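Side-chain contacts in response regulator (Colwellia psychrerythraea, PDB 3EQZ), which belongs to the CheY-like receiver family, whose members typically serve as signalling modules in two-component systems: residues V64-H67 / L68-K72; T116-L119 / T120-S123. All blocks are in the same frame, centred on the assembly; numbering follows the deposited sequence.

Contact 1 of 2, residues V64-H67 / L68-K72; sequences VIRH and LAEHK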
loop_
_atom_site.group_PDB
_atom_site.type_symbol
_atom_site.label_atom_id
_atom_site.label_comp_id
_atom_site.label_asym_id
_atom_site.label_seq_id
_atom_site.Cartn_x
_atom_site.Cartn_y
_atom_site.Cartn_z
ATOM N N VAL B 64 -7.372 16.620 10.196
ATOM C CA VAL B 64 -8.160 16.191 11.353
ATOM C C VAL B 64 -7.479 14.976 12.010
ATOM O O VAL B 64 -7.374 14.902 13.223
ATOM C CB VAL B 64 -9.603 15.869 10.893
ATOM C CG1 VAL B 64 -10.400 15.101 11.937
ATOM C CG2 VAL B 64 -10.337 17.191 10.452
ATOM N N ILE B 65 -6.993 14.028 11.191
ATOM C CA ILE B 65 -6.262 12.868 11.714
ATOM C C ILE B 65 -5.029 13.276 12.491
ATOM O O ILE B 65 -4.831 12.835 13.633
ATOM C CB ILE B 65 -5.883 11.890 10.560
ATOM C CG1 ILE B 65 -7.145 11.186 10.070
ATOM C CG2 ILE B 65 -4.822 10.882 11.022
ATOM C CD1 ILE B 65 -6.926 10.409 8.766
ATOM N N ARG B 66 -4.199 14.131 11.880
ATOM C CA ARG B 66 -3.048 14.730 12.571
ATOM C C ARG B 66 -3.457 15.398 13.901
ATOM O O ARG B 66 -2.874 15.154 14.927
ATOM C CB ARG B 66 -2.340 15.779 11.687
ATOM C CG ARG B 66 -0.900 16.038 12.191
ATOM C CD ARG B 66 -0.367 17.459 12.014
ATOM N NE ARG B 66 -1.321 18.460 12.426
ATOM C CZ ARG B 66 -1.469 18.909 13.668
ATOM N NH1 ARG B 66 -0.705 18.444 14.659
ATOM N NH2 ARG B 66 -2.421 19.815 13.924
ATOM N N HIS B 67 -4.460 16.265 13.873
ATOM C CA HIS B 67 -4.881 16.911 15.128
ATOM C C HIS B 67 -5.336 15.883 16.179
ATOM O O HIS B 67 -4.921 15.916 17.332
ATOM C CB HIS B 67 -6.011 17.913 14.842
ATOM C CG HIS B 67 -6.525 18.597 16.078
ATOM N ND1 HIS B 67 -6.058 19.833 16.497
ATOM C CD2 HIS B 67 -7.457 18.215 16.987
ATOM C CE1 HIS B 67 -6.677 20.177 17.617
ATOM N NE2 HIS B 67 -7.530 19.210 17.935
ATOM N N LEU B 68 -6.197 14.956 15.766
ATOM C CA LEU B 68 -6.690 13.935 16.695
ATOM C C LEU B 68 -5.559 13.139 17.303
ATOM O O LEU B 68 -5.582 12.845 18.485
ATOM C CB LEU B 68 -7.705 12.984 16.007
ATOM C CG LEU B 68 -9.022 13.589 15.513
ATOM C CD1 LEU B 68 -9.727 12.563 14.687
ATOM C CD2 LEU B 68 -9.960 14.055 16.608
ATOM N N ALA B 69 -4.574 12.778 16.497
ATOM C CA ALA B 69 -3.452 11.961 16.990
ATOM C C ALA B 69 -2.574 12.764 17.966
ATOM O O ALA B 69 -2.129 12.255 18.990
ATOM C CB ALA B 69 -2.587 11.463 15.820
ATOM N N GLU B 70 -2.298 14.024 17.627
ATOM C CA GLU B 70 -1.458 14.851 18.523
ATOM C C GLU B 70 -2.096 15.045 19.906
ATOM O O GLU B 70 -1.416 14.949 20.934
ATOM C CB GLU B 70 -1.156 16.190 17.884
ATOM C CG GLU B 70 -0.477 17.136 18.838
ATOM C CD GLU B 70 -0.471 18.558 18.325
ATOM O OE1 GLU B 70 -0.361 19.478 19.194
ATOM O OE2 GLU B 70 -0.590 18.737 17.066
ATOM N N HIS B 71 -3.401 15.275 19.943
ATOM C CA HIS B 71 -4.122 15.298 21.214
ATOM C C HIS B 71 -4.497 13.919 21.725
ATOM O O HIS B 71 -5.211 13.809 22.684
ATOM C CB HIS B 71 -5.344 16.230 21.128
ATOM C CG HIS B 71 -4.951 17.649 20.834
ATOM N ND1 HIS B 71 -4.845 18.143 19.551
ATOM C CD2 HIS B 71 -4.510 18.633 21.655
ATOM C CE1 HIS B 71 -4.420 19.391 19.597
ATOM N NE2 HIS B 71 -4.209 19.713 20.862
ATOM N N LYS B 72 -4.012 12.852 21.092
ATOM C CA LYS B 72 -4.299 11.518 21.616
ATOM C C LYS B 72 -5.799 11.266 21.848
ATOM O O LYS B 72 -6.178 10.627 22.826
ATOM C CB LYS B 72 -3.618 11.366 22.954
ATOM C CG LYS B 72 -2.210 11.866 22.943
ATOM C CD LYS B 72 -1.227 10.733 23.061
ATOM C CE LYS B 72 0.105 11.229 23.648
ATOM N NZ LYS B 72 1.147 10.154 23.601
#
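His67 and His71, one turn apart at the carboxyl end of helix 60-70, bring their imidazoles together obliquely, with ring centroids 4.2 Å apart and planes at 39°. ND1 of His71 hangs over one face of the His67 ring, displaced toward its rim, while the CG of His67 lies anti to its backbone N, which swings that ring along the helix toward the later residue. His71 instead has CG anti to its carbonyl carbon (chi1 -61°), and this turns ND1 back onto the turn before it: ND1 donates to His67 O at 3.1 Å. The same carbonyl oxygen takes the backbone N of His71 almost in line with the C=O bond, whereas ND1 comes from above the carbonyl plane. Two donors thus share one acceptor, and the ND1 bond would steer the His71 ring, although CE1 of His67 and CE1 of His71 approach so tightly, at 3.1 Å, that the ring placement is somewhat doubtful.

On a neighbouring face Arg66 and Glu70 run side by side. Bends along the arginine chain bring NH1 to OE2 of the extended glutamate in a salt bridge, the carboxylate meeting the guanidinium at its edge with the two planes 50° apart; the 2.4 Å between Arg66 NH1 and Glu70 OE2 is too short to be taken literally. NH2 of Arg66 pairs with Glu63, giving the guanidinium a carboxylate from each neighbouring turn. The buried face is apolar: Val64 CG1 lies 3.8 Å from Leu68 CD1, and both side chains also reach strand 49-53.

Beyond these i to i+4 pairs, Lys72 takes a positive phi and its N bonds to Ala69 O at 2.9 Å. With Ser73 N on Leu68 O, this is the Schellman motif that closes the helix of a beta-alpha-beta unit in the receiver fold.

Contact 2 of 2, residues T116-L119 / T120-S123; sequences TCFL and TSLS
Thr120 opens the second half of this stretch by bonding twice to Thr116 O, a pattern that belongs to helix 112-124, the last helix of the CheY-like receiver fold. Its OG1, set anti to the carbonyl carbon (chi1 -58°), turns back along the helix and donates at 2.7 Å, while its backbone N donates to the same oxygen at 2.9 Å. The two donors arrive from opposite faces of the carbonyl plane, the hydroxyl well above it. Thr116 likewise returns its own OG1 to Thr112 O.

Ser121 places OG between its backbone N and carbonyl carbon (chi1 67°), and from there the hydroxyl donates to Phe118 O, only three residues back. That bond meets the C=O at 123°, far more bent than the backbone bond that the same oxygen receives from Leu122 N. Serine and threonine thus both return a hydroxyl to their own helix, by different rotations and to carbonyls at different spacings.

Leu122 belongs to the buried side. Its CD2 lies 4.2 Å from Phe118 CE2 and 4.3 Å from Leu119 CD2, a loose apolar cluster. Phe118 and Leu122 also both touch Ile103 on strand 101-107, joining the helix to the sheet edge, while Leu119 touches Val23 of helix 13-23.

Ser123 ends the walk: its OG is hydrogen-bonded to Ser2 N, near the start of the chain, and within the helix its backbone N donates to Leu119 O at 2.9 Å.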
loop_
_atom_site.group_PDB
_atom_site.type_symbol
_atom_site.label_atom_id
_atom_site.label_comp_id
_atom_site.label_asym_id
_atom_site.label_seq_id
_atom_site.Cartn_x
_atom_site.Cartn_y
_atom_site.Cartn_z
ATOM N N THR B 116 -25.686 1.116 7.594
ATOM C CA THR B 116 -26.825 0.982 8.534
ATOM C C THR B 116 -26.657 -0.265 9.401
ATOM O O THR B 116 -26.794 -0.232 10.638
ATOM C CB THR B 116 -28.142 0.890 7.742
ATOM O OG1 THR B 116 -28.309 2.104 7.009
ATOM C CG2 THR B 116 -29.339 0.721 8.717
ATOM N N CYS B 117 -26.297 -1.351 8.727
ATOM C CA CYS B 117 -26.022 -2.608 9.395
ATOM C C CYS B 117 -24.852 -2.495 10.429
ATOM O O CYS B 117 -24.989 -2.870 11.619
ATOM C CB CYS B 117 -25.743 -3.660 8.326
ATOM S SG CYS B 117 -25.603 -5.302 9.008
ATOM N N PHE B 118 -23.730 -1.901 10.010
ATOM C CA PHE B 118 -22.620 -1.665 10.930
ATOM C C PHE B 118 -22.974 -0.783 12.153
ATOM O O PHE B 118 -22.639 -1.102 13.301
ATOM C CB PHE B 118 -21.400 -1.085 10.195
ATOM C CG PHE B 118 -20.247 -0.795 11.123
ATOM C CD1 PHE B 118 -19.560 -1.833 11.747
ATOM C CD2 PHE B 118 -19.873 0.508 11.402
ATOM C CE1 PHE B 118 -18.513 -1.567 12.644
ATOM C CE2 PHE B 118 -18.837 0.781 12.279
ATOM C CZ PHE B 118 -18.139 -0.254 12.885
ATOM N N LEU B 119 -23.604 0.365 11.916
ATOM C CA LEU B 119 -23.955 1.227 13.048
ATOM C C LEU B 119 -24.974 0.535 13.974
ATOM O O LEU B 119 -24.939 0.695 15.184
ATOM C CB LEU B 119 -24.513 2.546 12.553
ATOM C CG LEU B 119 -23.529 3.456 11.760
ATOM C CD1 LEU B 119 -24.240 4.664 11.208
ATOM C CD2 LEU B 119 -22.388 3.888 12.664
ATOM N N THR B 120 -25.892 -0.225 13.408
ATOM C CA THR B 120 -26.770 -1.044 14.236
ATOM C C THR B 120 -25.979 -1.989 15.145
ATOM O O THR B 120 -26.182 -1.969 16.368
ATOM C CB THR B 120 -27.808 -1.775 13.376
ATOM O OG1 THR B 120 -28.552 -0.789 12.648
ATOM C CG2 THR B 120 -28.794 -2.646 14.229
ATOM N N SER B 121 -25.047 -2.785 14.607
ATOM C CA SER B 121 -24.288 -3.650 15.535
ATOM C C SER B 121 -23.464 -2.819 16.544
ATOM O O SER B 121 -23.290 -3.217 17.714
ATOM C CB SER B 121 -23.373 -4.632 14.801
ATOM O OG SER B 121 -22.329 -3.924 14.142
ATOM N N LEU B 122 -22.968 -1.666 16.097
ATOM C CA LEU B 122 -22.126 -0.823 16.945
ATOM C C LEU B 122 -22.933 -0.364 18.161
ATOM O O LEU B 122 -22.461 -0.418 19.316
ATOM C CB LEU B 122 -21.544 0.359 16.140
ATOM C CG LEU B 122 -20.553 1.272 16.873
ATOM C CD1 LEU B 122 -19.386 0.475 17.417
ATOM C CD2 LEU B 122 -20.043 2.459 15.981
ATOM N N SER B 123 -24.169 0.041 17.888
ATOM C CA SER B 123 -25.117 0.456 18.906
ATOM C C SER B 123 -25.427 -0.678 19.887
ATOM O O SER B 123 -25.408 -0.492 21.080
ATOM C CB SER B 123 -26.406 0.840 18.224
ATOM O OG SER B 123 -27.305 1.432 19.117
#

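The two contacts illustrate how one parallel sheet is flanked by helices whose successive turns are knitted from within. Contact 1 comes first along the chain, on helix 60-70 between strands 49-53 and 76-81; contact 2 follows on helix 112-124, after strand 101-107 at the sheet's edge. Their centres lie 25 Å apart on opposite sides of the chain's centre, and the nearest atoms are about 14 Å apart, so neither touches the other. Each helix has an inner apolar side and some residues that pack on another copy of the protein: Arg66 and Ala69 on the second subunit, Cys117, Phe118 and Ser121 on the third.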